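Local coordinates for surface glycan binding protein B (Bacteroides ovatus, PDB 6E57) that binds mixed-linkage beta-glucan at the bacterial cell surface, probably in support of its utilization by this gut bacterium, at residues V127-L130 with P134-K137; R199-L202 with N208-G211; D339-I344 with A403-V408; Y354-E357 with Y362-M365. All coordinates share one frame; numbering follows the deposited sequence.

Contact 1 (V127-L130 with P134-K137); sequences VNPL and PQSK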
loop_
_atom_site.group_PDB
_atom_site.type_symbol
_atom_site.label_atom_id
_atom_site.label_comp_id
_atom_site.label_asym_id
_atom_site.label_seq_id
_atom_site.Cartn_x
_atom_site.Cartn_y
_atom_site.Cartn_z
ATOM N N VAL A 127 -1.752 -9.882 17.048
ATOM C CA VAL A 127 -0.747 -10.292 18.023
ATOM C C VAL A 127 0.505 -9.433 17.801
ATOM O O VAL A 127 1.203 -9.592 16.798
ATOM C CB VAL A 127 -0.447 -11.799 17.905
ATOM C CG1 VAL A 127 0.483 -12.279 19.006
ATOM C CG2 VAL A 127 -1.726 -12.624 17.887
ATOM N N ASN A 128 0.766 -8.517 18.741
ATOM C CA ASN A 128 1.846 -7.535 18.628
ATOM C C ASN A 128 3.148 -8.134 19.153
ATOM O O ASN A 128 3.143 -8.877 20.132
ATOM C CB ASN A 128 1.523 -6.247 19.389
ATOM C CG ASN A 128 0.201 -5.643 18.972
ATOM O OD1 ASN A 128 0.022 -5.265 17.815
ATOM N ND2 ASN A 128 -0.730 -5.552 19.904
ATOM N N PRO A 129 4.305 -7.814 18.533
ATOM C CA PRO A 129 5.596 -8.288 19.031
ATOM C C PRO A 129 6.050 -7.479 20.256
ATOM O O PRO A 129 5.487 -6.423 20.534
ATOM C CB PRO A 129 6.524 -8.060 17.830
ATOM C CG PRO A 129 5.935 -6.847 17.134
ATOM C CD PRO A 129 4.438 -6.965 17.339
ATOM N N LEU A 130 7.053 -7.991 20.975
ATOM C CA LEU A 130 7.732 -7.220 22.009
ATOM C C LEU A 130 8.754 -6.289 21.343
ATOM O O LEU A 130 9.146 -6.494 20.191
ATOM C CB LEU A 130 8.401 -8.175 23.001
ATOM C CG LEU A 130 7.446 -9.090 23.771
ATOM C CD1 LEU A 130 8.187 -9.867 24.850
ATOM C CD2 LEU A 130 6.299 -8.297 24.382
ATOM N N PRO A 134 12.745 -9.611 16.988
ATOM C CA PRO A 134 12.797 -9.467 15.533
ATOM C C PRO A 134 11.362 -9.457 14.990
ATOM O O PRO A 134 10.577 -10.352 15.306
ATOM C CB PRO A 134 13.577 -10.696 15.041
ATOM C CG PRO A 134 14.326 -11.183 16.267
ATOM C CD PRO A 134 13.455 -10.810 17.451
ATOM N N GLN A 135 11.034 -8.429 14.206
ATOM C CA GLN A 135 9.675 -8.205 13.743
ATOM C C GLN A 135 9.708 -7.538 12.366
ATOM O O GLN A 135 10.689 -6.893 12.006
ATOM C CB GLN A 135 8.908 -7.359 14.761
ATOM C CG GLN A 135 9.503 -5.979 14.997
ATOM C CD GLN A 135 9.035 -5.395 16.307
ATOM O OE1 GLN A 135 8.200 -4.496 16.344
ATOM N NE2 GLN A 135 9.558 -5.928 17.401
ATOM N N SER A 136 8.619 -7.716 11.610
ATOM C CA SER A 136 8.498 -7.181 10.268
ATOM C C SER A 136 7.020 -7.066 9.886
ATOM O O SER A 136 6.262 -8.020 10.045
ATOM C CB SER A 136 9.251 -8.038 9.283
ATOM O OG SER A 136 9.236 -7.461 7.985
ATOM N N LYS A 137 6.639 -5.878 9.403
ATOM C CA LYS A 137 5.373 -5.634 8.720
ATOM C C LYS A 137 5.656 -5.209 7.276
ATOM O O LYS A 137 6.807 -4.924 6.905
ATOM C CB LYS A 137 4.569 -4.534 9.420
ATOM C CG LYS A 137 4.284 -4.777 10.893
ATOM C CD LYS A 137 3.181 -3.900 11.443
ATOM C CE LYS A 137 2.693 -4.358 12.802
ATOM N NZ LYS A 137 1.240 -4.115 12.964
#

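Contact 2 (R199-L202 with N208-G211); sequences RIVL and NQYG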
loop_
_atom_site.group_PDB
_atom_site.type_symbol
_atom_site.label_atom_id
_atom_site.label_comp_id
_atom_site.label_asym_id
_atom_site.label_seq_id
_atom_site.Cartn_x
_atom_site.Cartn_y
_atom_site.Cartn_z
ATOM N N ARG A 199 2.675 -17.772 5.666
ATOM C CA ARG A 199 3.004 -17.079 6.917
ATOM C C ARG A 199 4.461 -17.401 7.282
ATOM O O ARG A 199 4.796 -18.557 7.527
ATOM C CB ARG A 199 2.043 -17.490 8.039
ATOM C CG ARG A 199 2.221 -16.692 9.325
ATOM C CD ARG A 199 1.179 -17.002 10.384
ATOM N NE ARG A 199 -0.145 -16.515 10.028
ATOM C CZ ARG A 199 -0.533 -15.245 10.102
ATOM N NH1 ARG A 199 0.323 -14.303 10.462
ATOM N NH2 ARG A 199 -1.781 -14.923 9.812
ATOM N N ILE A 200 5.316 -16.370 7.300
ATOM C CA ILE A 200 6.756 -16.543 7.499
ATOM C C ILE A 200 7.085 -16.397 8.988
ATOM O O ILE A 200 6.341 -15.777 9.748
ATOM C CB ILE A 200 7.585 -15.565 6.641
ATOM C CG1 ILE A 200 7.217 -14.100 6.895
ATOM C CG2 ILE A 200 7.480 -15.921 5.165
ATOM C CD1 ILE A 200 8.330 -13.133 6.577
ATOM N N VAL A 201 8.224 -16.982 9.372
ATOM C CA VAL A 201 8.712 -17.002 10.739
ATOM C C VAL A 201 10.212 -16.677 10.712
ATOM O O VAL A 201 10.945 -17.217 9.884
ATOM C CB VAL A 201 8.428 -18.368 11.396
ATOM C CG1 VAL A 201 9.145 -18.530 12.728
ATOM C CG2 VAL A 201 6.935 -18.610 11.558
ATOM N N LEU A 202 10.641 -15.785 11.614
ATOM C CA LEU A 202 12.042 -15.392 11.769
ATOM C C LEU A 202 12.669 -16.234 12.883
ATOM O O LEU A 202 12.090 -16.346 13.956
ATOM C CB LEU A 202 12.113 -13.905 12.123
ATOM C CG LEU A 202 11.300 -12.966 11.235
ATOM C CD1 LEU A 202 11.416 -11.532 11.727
ATOM C CD2 LEU A 202 11.738 -13.075 9.782
ATOM N N ASN A 208 15.108 -19.505 18.755
ATOM C CA ASN A 208 13.840 -18.833 19.042
ATOM C C ASN A 208 13.184 -18.385 17.731
ATOM O O ASN A 208 13.874 -18.024 16.774
ATOM C CB ASN A 208 14.027 -17.629 19.967
ATOM C CG ASN A 208 14.666 -17.994 21.288
ATOM O OD1 ASN A 208 14.287 -18.980 21.915
ATOM N ND2 ASN A 208 15.638 -17.206 21.715
ATOM N N GLN A 209 11.845 -18.391 17.719
ATOM C CA GLN A 209 11.056 -18.098 16.528
ATOM C C GLN A 209 10.108 -16.925 16.810
ATOM O O GLN A 209 9.584 -16.790 17.913
ATOM C CB GLN A 209 10.310 -19.358 16.094
ATOM C CG GLN A 209 11.250 -20.495 15.719
ATOM C CD GLN A 209 10.533 -21.637 15.046
ATOM O OE1 GLN A 209 9.353 -21.885 15.289
ATOM N NE2 GLN A 209 11.253 -22.346 14.193
ATOM N N TYR A 210 9.916 -16.077 15.792
ATOM C CA TYR A 210 9.094 -14.875 15.880
ATOM C C TYR A 210 8.272 -14.734 14.595
ATOM O O TYR A 210 8.758 -15.049 13.509
ATOM C CB TYR A 210 9.964 -13.634 16.080
ATOM C CG TYR A 210 10.953 -13.727 17.213
ATOM C CD1 TYR A 210 12.221 -14.250 17.014
ATOM C CD2 TYR A 210 10.624 -13.293 18.488
ATOM C CE1 TYR A 210 13.138 -14.338 18.049
ATOM C CE2 TYR A 210 11.530 -13.371 19.534
ATOM C CZ TYR A 210 12.791 -13.896 19.313
ATOM O OH TYR A 210 13.689 -13.977 20.337
ATOM N N GLY A 211 7.039 -14.240 14.736
ATOM C CA GLY A 211 6.119 -14.083 13.615
ATOM C C GLY A 211 6.436 -12.842 12.799
ATOM O O GLY A 211 6.865 -11.826 13.352
#

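Contact 3 (D339-I344 with A403-V408); sequences DVFAGI and AGFLCV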
loop_
_atom_site.group_PDB
_atom_site.type_symbol
_atom_site.label_atom_id
_atom_site.label_comp_id
_atom_site.label_asym_id
_atom_site.label_seq_id
_atom_site.Cartn_x
_atom_site.Cartn_y
_atom_site.Cartn_z
ATOM N N ASP A 339 -4.577 36.346 -16.467
ATOM C CA ASP A 339 -5.571 35.883 -17.444
ATOM C C ASP A 339 -5.362 34.392 -17.753
ATOM O O ASP A 339 -6.318 33.710 -18.114
ATOM C CB ASP A 339 -5.614 36.767 -18.698
ATOM C CG ASP A 339 -4.324 36.862 -19.500
ATOM O OD1 ASP A 339 -3.349 36.165 -19.149
ATOM O OD2 ASP A 339 -4.305 37.644 -20.471
ATOM N N VAL A 340 -4.129 33.892 -17.595
ATOM C CA VAL A 340 -3.827 32.464 -17.768
ATOM C C VAL A 340 -4.504 31.666 -16.646
ATOM O O VAL A 340 -5.143 30.649 -16.900
ATOM C CB VAL A 340 -2.310 32.193 -17.800
ATOM C CG1 VAL A 340 -2.003 30.703 -17.755
ATOM C CG2 VAL A 340 -1.638 32.837 -19.004
ATOM N N PHE A 341 -4.353 32.140 -15.407
ATOM C CA PHE A 341 -4.918 31.475 -14.230
ATOM C C PHE A 341 -6.450 31.574 -14.229
ATOM O O PHE A 341 -7.123 30.685 -13.717
ATOM C CB PHE A 341 -4.307 32.042 -12.945
ATOM C CG PHE A 341 -2.986 31.416 -12.578
ATOM C CD1 PHE A 341 -2.941 30.270 -11.798
ATOM C CD2 PHE A 341 -1.793 31.954 -13.035
ATOM C CE1 PHE A 341 -1.730 29.686 -11.466
ATOM C CE2 PHE A 341 -0.581 31.366 -12.704
ATOM C CZ PHE A 341 -0.553 30.235 -11.920
ATOM N N ALA A 342 -6.994 32.646 -14.814
ATOM C CA ALA A 342 -8.444 32.837 -14.899
ATOM C C ALA A 342 -9.088 31.707 -15.721
ATOM O O ALA A 342 -10.248 31.366 -15.509
ATOM C CB ALA A 342 -8.748 34.194 -15.487
ATOM N N GLY A 343 -8.321 31.131 -16.653
ATOM C CA GLY A 343 -8.801 30.104 -17.567
ATOM C C GLY A 343 -8.724 28.695 -16.993
ATOM O O GLY A 343 -9.383 27.788 -17.499
ATOM N N ILE A 344 -7.906 28.501 -15.954
ATOM C CA ILE A 344 -7.699 27.177 -15.365
ATOM C C ILE A 344 -8.973 26.754 -14.625
ATOM O O ILE A 344 -9.546 27.551 -13.878
ATOM C CB ILE A 344 -6.465 27.167 -14.443
ATOM C CG1 ILE A 344 -5.172 27.379 -15.236
ATOM C CG2 ILE A 344 -6.424 25.886 -13.621
ATOM C CD1 ILE A 344 -3.955 27.632 -14.377
ATOM N N ALA A 403 -4.227 39.715 -7.178
ATOM C CA ALA A 403 -3.202 40.197 -8.110
ATOM C C ALA A 403 -2.311 39.065 -8.651
ATOM O O ALA A 403 -1.143 39.291 -8.962
ATOM C CB ALA A 403 -2.377 41.265 -7.431
ATOM N N GLY A 404 -2.870 37.859 -8.788
ATOM C CA GLY A 404 -2.232 36.786 -9.549
ATOM C C GLY A 404 -1.405 35.840 -8.692
ATOM O O GLY A 404 -1.579 35.748 -7.481
ATOM N N PHE A 405 -0.492 35.130 -9.360
ATOM C CA PHE A 405 0.282 34.037 -8.796
ATOM C C PHE A 405 1.736 34.481 -8.619
ATOM O O PHE A 405 2.283 35.167 -9.482
ATOM C CB PHE A 405 0.172 32.823 -9.722
ATOM C CG PHE A 405 1.069 31.663 -9.381
ATOM C CD1 PHE A 405 0.713 30.758 -8.392
ATOM C CD2 PHE A 405 2.254 31.460 -10.070
ATOM C CE1 PHE A 405 1.535 29.681 -8.092
ATOM C CE2 PHE A 405 3.079 30.387 -9.764
ATOM C CZ PHE A 405 2.717 29.500 -8.775
ATOM N N LEU A 406 2.346 34.080 -7.498
ATOM C CA LEU A 406 3.775 34.272 -7.251
ATOM C C LEU A 406 4.389 32.960 -6.746
ATOM O O LEU A 406 3.750 32.204 -6.023
ATOM C CB LEU A 406 3.983 35.374 -6.206
ATOM C CG LEU A 406 3.657 36.807 -6.626
ATOM C CD1 LEU A 406 3.961 37.762 -5.488
ATOM C CD2 LEU A 406 4.428 37.221 -7.863
ATOM N N CYS A 407 5.641 32.714 -7.144
ATOM C CA CYS A 407 6.545 31.846 -6.404
ATOM C C CYS A 407 7.537 32.731 -5.640
ATOM O O CYS A 407 8.213 33.584 -6.216
ATOM C CB CYS A 407 7.272 30.867 -7.314
ATOM S SG CYS A 407 6.202 29.544 -7.934
ATOM N N VAL A 408 7.591 32.507 -4.328
ATOM C CA VAL A 408 8.274 33.349 -3.377
ATOM C C VAL A 408 9.295 32.474 -2.638
ATOM O O VAL A 408 9.169 31.251 -2.644
ATOM C CB VAL A 408 7.220 33.987 -2.452
ATOM C CG1 VAL A 408 7.708 34.198 -1.030
ATOM C CG2 VAL A 408 6.681 35.280 -3.040
#

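Contact 4 (Y354-E357 with Y362-M365); sequences YSIE and YHKM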
loop_
_atom_site.group_PDB
_atom_site.type_symbol
_atom_site.label_atom_id
_atom_site.label_comp_id
_atom_site.label_asym_id
_atom_site.label_seq_id
_atom_site.Cartn_x
_atom_site.Cartn_y
_atom_site.Cartn_z
ATOM N N TYR A 354 11.593 23.188 -9.859
ATOM C CA TYR A 354 12.511 24.125 -9.219
ATOM C C TYR A 354 13.894 23.475 -9.108
ATOM O O TYR A 354 14.002 22.258 -9.040
ATOM C CB TYR A 354 11.980 24.547 -7.846
ATOM C CG TYR A 354 11.816 23.413 -6.864
ATOM C CD1 TYR A 354 10.645 22.672 -6.812
ATOM C CD2 TYR A 354 12.837 23.067 -5.992
ATOM C CE1 TYR A 354 10.495 21.616 -5.926
ATOM C CE2 TYR A 354 12.699 22.022 -5.093
ATOM C CZ TYR A 354 11.526 21.292 -5.061
ATOM O OH TYR A 354 11.392 20.262 -4.178
ATOM N N SER A 355 14.942 24.303 -9.101
ATOM C CA SER A 355 16.301 23.837 -8.871
ATOM C C SER A 355 16.996 24.766 -7.870
ATOM O O SER A 355 16.649 25.935 -7.748
ATOM C CB SER A 355 17.078 23.716 -10.160
ATOM O OG SER A 355 17.144 24.958 -10.843
ATOM N N ILE A 356 17.972 24.210 -7.149
ATOM C CA ILE A 356 18.692 24.944 -6.127
ATOM C C ILE A 356 19.740 25.838 -6.798
ATOM O O ILE A 356 20.155 25.591 -7.938
ATOM C CB ILE A 356 19.332 23.992 -5.094
ATOM C CG1 ILE A 356 20.399 23.083 -5.709
ATOM C CG2 ILE A 356 18.264 23.187 -4.372
ATOM C CD1 ILE A 356 21.296 22.421 -4.690
ATOM N N GLU A 357 20.127 26.892 -6.073
ATOM C CA GLU A 357 21.363 27.616 -6.303
ATOM C C GLU A 357 22.395 27.084 -5.313
ATOM O O GLU A 357 22.296 27.362 -4.123
ATOM C CB GLU A 357 21.147 29.120 -6.124
ATOM C CG GLU A 357 22.429 29.933 -6.220
ATOM C CD GLU A 357 23.342 29.535 -7.368
ATOM O OE1 GLU A 357 22.921 29.684 -8.532
ATOM O OE2 GLU A 357 24.463 29.054 -7.093
ATOM N N TYR A 362 20.708 28.782 2.072
ATOM C CA TYR A 362 19.558 27.880 2.329
ATOM C C TYR A 362 18.557 27.961 1.162
ATOM O O TYR A 362 18.677 28.827 0.299
ATOM C CB TYR A 362 18.857 28.244 3.643
ATOM C CG TYR A 362 18.163 29.582 3.613
ATOM C CD1 TYR A 362 18.857 30.745 3.909
ATOM C CD2 TYR A 362 16.826 29.695 3.261
ATOM C CE1 TYR A 362 18.241 31.985 3.871
ATOM C CE2 TYR A 362 16.194 30.928 3.217
ATOM C CZ TYR A 362 16.906 32.078 3.524
ATOM O OH TYR A 362 16.310 33.303 3.483
ATOM N N HIS A 363 17.557 27.069 1.159
ATOM C CA HIS A 363 16.573 27.007 0.074
ATOM C C HIS A 363 15.155 26.847 0.643
ATOM O O HIS A 363 14.822 25.796 1.208
ATOM C CB HIS A 363 16.919 25.876 -0.904
ATOM C CG HIS A 363 18.383 25.651 -1.065
ATOM N ND1 HIS A 363 19.153 26.395 -1.931
ATOM C CD2 HIS A 363 19.222 24.779 -0.466
ATOM C CE1 HIS A 363 20.403 25.991 -1.860
ATOM N NE2 HIS A 363 20.472 25.001 -0.973
ATOM N N LYS A 364 14.334 27.893 0.469
ATOM C CA LYS A 364 12.926 27.897 0.855
ATOM C C LYS A 364 12.082 28.467 -0.292
ATOM O O LYS A 364 12.467 29.463 -0.902
ATOM C CB LYS A 364 12.717 28.739 2.116
ATOM C CG LYS A 364 13.150 28.084 3.418
ATOM C CD LYS A 364 12.488 28.687 4.639
ATOM C CE LYS A 364 12.862 27.992 5.932
ATOM N NZ LYS A 364 14.285 28.208 6.291
ATOM N N MET A 365 10.931 27.832 -0.560
ATOM C CA MET A 365 9.960 28.315 -1.548
ATOM C C MET A 365 8.540 28.227 -0.974
ATOM O O MET A 365 8.276 27.458 -0.049
ATOM C CB MET A 365 10.027 27.507 -2.849
ATOM C CG MET A 365 9.407 26.121 -2.749
ATOM S SD MET A 365 9.458 25.206 -4.314
ATOM C CE MET A 365 8.367 26.204 -5.327
#

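Contact 1 (V127-L130 with P134-K137)
Pro129 and Gln135 form the nearest backbone pair, with their CA atoms 6.7 Å apart, too far for neighbouring strands of a sheet. Residues 127-128 finish strand 118-128, whereas 135-137 form a weakly bonded strand of their own, and the turn between them brings the two ends together without backbone pairing. Both CB atoms of the central pair point across the gap. The Gln135 side chain crosses the Pro129 ring at about a right angle: CG of Pro129 lies 3.4 Å from Gln135 OE1 and 3.5 Å from Gln135 CD, while the ring's CB faces NE2. A chi1 of 61° puts Gln135 CG between its backbone N and carbonyl carbon, and the extended chain beyond carries the amide past the proline to the next residue. There Gln135 NE2 donates to Leu130 O at 2.9 Å; with 133° at the hydrogen the bond is bent, and the donor is tilted 20° from the carbonyl plane. NE2 also bonds to Asp133 O. On the incoming side, Asn128 ND2 reaches Asn56 OD1 in the first sheet; on the outgoing side, Ser136 OG meets Tyr154 O and Arg143. The chemistry implies a connection between successive beta domains in which one amide nitrogen bridges two carbonyls of the linker and the aliphatic proline ring lies against the same side chain.

Contact 2 (R199-L202 with N208-G211)
Val201 and Gln209 meet diagonally across two antiparallel strands, their side chains obliquely crossed. Val201 CG1, placed anti to the backbone N (chi1 169°), does the touching: it lies 3.7 Å from Gln209 CB, with CG and CD of that extended chain a little farther off. The amide end of Gln209 turns elsewhere, with NE2 bonded to Gln203 OE1. Leu202 and Tyr210 send their side chains to the other face of the sheet, but the tyrosine ring does not lie over the leucine; its CD1 edge approaches Leu202 O at 3.7 Å, near the ring plane, while its OH bonds to Asp204 OD2. The leucine turns inward toward Ile164 and Leu153.

Backbone pairing sets which face each side chain takes. Leu202 and Tyr210 are a hydrogen-bonded pair: Leu202 N donates to Tyr210 O at 2.8 Å with 164° at the hydrogen, and Tyr210 N returns a bond to Leu202 O at 2.9 Å. Val201 and Gly211 form the adjoining non-hydrogen-bonded pair, their CA atoms 4.8 Å apart. Gln209 CA adds a CA-H...O contact to Leu202 O. The short segment axes run at 139°, evidence of marked twist, and the arrangement is that of a beta hairpin, strands 196-203 and 209-217, within a five-stranded mixed sheet whose middle strand is 196-203.

Contact 3 (D339-I344 with A403-V408)
Phe341 and Phe405 meet ring against ring, with CZ of Phe341 3.3 Å from CG of Phe405. Their planes are inclined by 26° and their centroids lie 4.8 Å apart, so the pair is near parallel but slid, with little overlap. The slide brings the CB of Phe405 over one face of the Phe341 ring, toward the rim: CB is 3.8 Å from the centroid and 28° off the normal, a CH-pi contact. Phe405 CG stands anti to the backbone N (chi1 172°), which lays its ring beside the far end of Phe341, where CZ and CE2 do most of the touching. The Phe341 side chain also touches Ile336 and, from helix 393-401, Ile399 and Gln400.

The pair joins a short, weakly bonded helix, 338-343, to strand 405-409, an outer strand of the three-stranded antiparallel sheet 379-380, 364-369, 405-409 in the glycan-binding C-terminal domain. Alternation along this strand separates its two faces: Phe405 and Cys407 turn to strand 349-356, touching Leu350 and Val352, while Leu406 and Val408 reach Trp372 on the side of the glycan pocket. Val408 also touches Trp322, another pocket residue.

Backbone bonds of Leu406 with Ala368 and of Val408 with Gln366 hold the strand beside 364-369, and Cys407 bonds through its backbone to Phe333.

Contact 4 (Y354-E357 with Y362-M365)
Met365 and Tyr354 make a Met-aromatic contact between two facing layers of a beta-sandwich. The layers are evident from the CA atoms of this pair, 9.1 Å apart, and from the different sheet neighbours of strands 349-356 and 364-369. The sulfur-aromatic geometry is clear: Met365 SD stands over one face of the Tyr354 ring, 4.0 Å from its centroid and 19° off the normal, nearest to CD1. Met365 comes in at about a right angle to the tyrosine, its chain bent at the last torsion (chi3 -66°). Phe381 meets the same tyrosine edge-to-face.

A CH-pi contact follows toward the turn. Ile356 CG2 lies over the centre of the His363 imidazole, 4.1 Å from the centroid and only 9° off the normal; Ile356 CB is nearest to CE1. Set anti to the carbonyl carbon and beside the backbone N, CG2 is the branch of Ile356 that is presented to the ring.

Polar approaches use the imidazole's edge. Glu357 O lies in the ring plane, 3.3 Å from His363 CE1, while the carboxylate of Glu357 is directed elsewhere, to Tyr413 OH and Thr359 OG1. The neighbouring ring nitrogen, His363 ND1, is hydrogen-bonded to the carbonyl O of Gly411.

In the fold
From the N terminus, contact 1 comes first, closing a three-residue turn where strand 118-128 of the first sheet passes into the second domain. Contact 2 then closes the five-residue loop between strands 196-203 and 209-217 of that domain. The two are in series, yet the centres of contacts 1 and 2 lie about 9 Å apart and they touch, Pro134 O packing on Tyr210 CB. Contact 3, on the opposite side of the chain's centre, spans the 58 residues from helix 338-343 to strand 405-409, and contact 4, a four-residue closure, is nested inside that loop. Their second strands, 405-409 and 364-369, are sheet neighbours, so both contacts tie into the layer flanking the glycan.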